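Long-range contact in CPXV203 protein (Cowpox virus, PDB 4HKJ), which probably subverts host immunity by retaining MHC class I molecules inside the infected cell, using a beta-sandwich fold related to poxviral chemokine-binding proteins: residues D27-K31 against D111-S115. Residues are numbered along the deposited sequence; the frame is centred on the assembly and turned at random.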
loop_
_atom_site.group_PDB
_atom_site.type_symbol
_atom_site.label_atom_id
_atom_site.label_comp_id
_atom_site.label_asym_id
_atom_site.label_seq_id
_atom_site.Cartn_x
_atom_site.Cartn_y
_atom_site.Cartn_z
ATOM N N ASP D 27 -10.018 19.518 -3.004
ATOM C CA ASP D 27 -10.850 20.721 -2.919
ATOM C C ASP D 27 -12.079 20.705 -3.833
ATOM O O ASP D 27 -12.712 21.740 -4.043
ATOM C CB ASP D 27 -10.014 21.984 -3.169
ATOM C CG ASP D 27 -8.914 22.164 -2.142
ATOM O OD1 ASP D 27 -9.107 21.747 -0.981
ATOM O OD2 ASP D 27 -7.854 22.722 -2.496
ATOM N N PHE D 28 -12.415 19.535 -4.369
ATOM C CA PHE D 28 -13.620 19.389 -5.181
ATOM C C PHE D 28 -14.074 17.935 -5.254
ATOM O O PHE D 28 -13.312 17.020 -4.943
ATOM C CB PHE D 28 -13.413 19.965 -6.589
ATOM C CG PHE D 28 -12.788 19.002 -7.564
ATOM C CD1 PHE D 28 -11.420 18.780 -7.563
ATOM C CD2 PHE D 28 -13.569 18.336 -8.494
ATOM C CE1 PHE D 28 -10.847 17.900 -8.464
ATOM C CE2 PHE D 28 -13.000 17.456 -9.396
ATOM C CZ PHE D 28 -11.638 17.238 -9.381
ATOM N N TYR D 29 -15.322 17.731 -5.660
ATOM C CA TYR D 29 -15.874 16.387 -5.788
ATOM C C TYR D 29 -15.847 15.912 -7.236
ATOM O O TYR D 29 -16.492 16.501 -8.104
ATOM C CB TYR D 29 -17.310 16.335 -5.258
ATOM C CG TYR D 29 -17.429 16.395 -3.750
ATOM C CD1 TYR D 29 -16.299 16.422 -2.942
ATOM C CD2 TYR D 29 -18.673 16.413 -3.135
ATOM C CE1 TYR D 29 -16.407 16.475 -1.564
ATOM C CE2 TYR D 29 -18.793 16.466 -1.760
ATOM C CZ TYR D 29 -17.658 16.496 -0.978
ATOM O OH TYR D 29 -17.776 16.546 0.391
ATOM N N SER D 30 -15.098 14.846 -7.492
ATOM C CA SER D 30 -15.045 14.253 -8.823
ATOM C C SER D 30 -16.298 13.426 -9.081
ATOM O O SER D 30 -16.719 12.641 -8.233
ATOM C CB SER D 30 -13.790 13.393 -8.984
ATOM O OG SER D 30 -13.681 12.443 -7.940
ATOM N N LYS D 31 -16.892 13.612 -10.255
ATOM C CA LYS D 31 -18.136 12.933 -10.600
ATOM C C LYS D 31 -17.890 11.685 -11.444
ATOM O O LYS D 31 -17.060 11.691 -12.353
ATOM C CB LYS D 31 -19.077 13.888 -11.337
ATOM C CG LYS D 31 -20.435 13.290 -11.674
ATOM C CD LYS D 31 -21.330 14.301 -12.370
ATOM C CE LYS D 31 -22.678 13.690 -12.719
ATOM N NZ LYS D 31 -23.569 14.672 -13.393
ATOM N N ASP D 111 -10.436 18.436 -15.683
ATOM C CA ASP D 111 -11.455 19.057 -16.524
ATOM C C ASP D 111 -12.605 19.637 -15.708
ATOM O O ASP D 111 -13.124 20.707 -16.025
ATOM C CB ASP D 111 -12.007 18.041 -17.528
ATOM C CG ASP D 111 -11.194 17.985 -18.805
ATOM O OD1 ASP D 111 -10.067 18.520 -18.811
ATOM O OD2 ASP D 111 -11.682 17.408 -19.801
ATOM N N GLN D 112 -12.997 18.920 -14.661
ATOM C CA GLN D 112 -14.145 19.301 -13.845
ATOM C C GLN D 112 -13.938 20.644 -13.152
ATOM O O GLN D 112 -14.723 21.576 -13.338
ATOM C CB GLN D 112 -14.435 18.210 -12.810
ATOM C CG GLN D 112 -15.759 18.368 -12.086
ATOM C CD GLN D 112 -16.130 17.134 -11.291
ATOM O OE1 GLN D 112 -15.516 16.078 -11.443
ATOM N NE2 GLN D 112 -17.139 17.257 -10.437
ATOM N N GLU D 113 -12.880 20.738 -12.356
ATOM C CA GLU D 113 -12.590 21.956 -11.610
ATOM C C GLU D 113 -11.632 22.856 -12.382
ATOM O O GLU D 113 -10.769 22.372 -13.116
ATOM C CB GLU D 113 -12.001 21.611 -10.240
ATOM C CG GLU D 113 -11.908 22.784 -9.277
ATOM C CD GLU D 113 -13.260 23.207 -8.735
ATOM O OE1 GLU D 113 -14.250 22.477 -8.954
ATOM O OE2 GLU D 113 -13.332 24.271 -8.086
ATOM N N ALA D 114 -11.789 24.167 -12.216
ATOM C CA ALA D 114 -10.898 25.133 -12.849
ATOM C C ALA D 114 -9.478 24.976 -12.317
ATOM O O ALA D 114 -9.197 25.288 -11.161
ATOM C CB ALA D 114 -11.401 26.547 -12.617
ATOM N N SER D 115 -8.592 24.486 -13.177
ATOM C CA SER D 115 -7.222 24.166 -12.787
ATOM C C SER D 115 -6.411 25.387 -12.363
ATOM O O SER D 115 -6.604 26.487 -12.880
ATOM C CB SER D 115 -6.509 23.434 -13.927
ATOM O OG SER D 115 -6.595 24.169 -15.136
#
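F28 and Q112 meet where two inter-strand loops pack against each other at one end of a beta-sandwich, and the contact illustrates how an aromatic ring packed against two side chains, Q112 and E113, can be joined by one side-chain-to-backbone hydrogen bond. The amide of Q112 reaches the backbone of the opposing loop: its OE1 accepts a hydrogen bond from K31 N at 3.1 Å, with K31 N in the plane of the side-chain carbonyl, on a lone pair of OE1, and an N-H...O angle of 152°. Q112 CG stands anti to the backbone N (chi1 -169°) and the chain continues extended, which carries the amide to that main chain. The amide sits at the edge of the F28 ring, CD close to the ring plane and Q112 OE1 3.5 Å from F28 CE2, the two planes 79° apart. In this vCCI-like fold of the poxviral T4 family, the loop after strand 15-25 crosses to strand 36-38 of the other sheet, whereas that after 103-110 leads to 119-126 of the same sheet. Over one face of the same ring sits E113, its CB 3.9 Å from the F28 centroid in a CH-pi contact, while E113 OE1 comes within 3.6 Å of F28 CB. Beyond the two loops, F28 also touches Y53 and C140, and backbone hydrogen bonds join S30 to V79 and Q112 to G52.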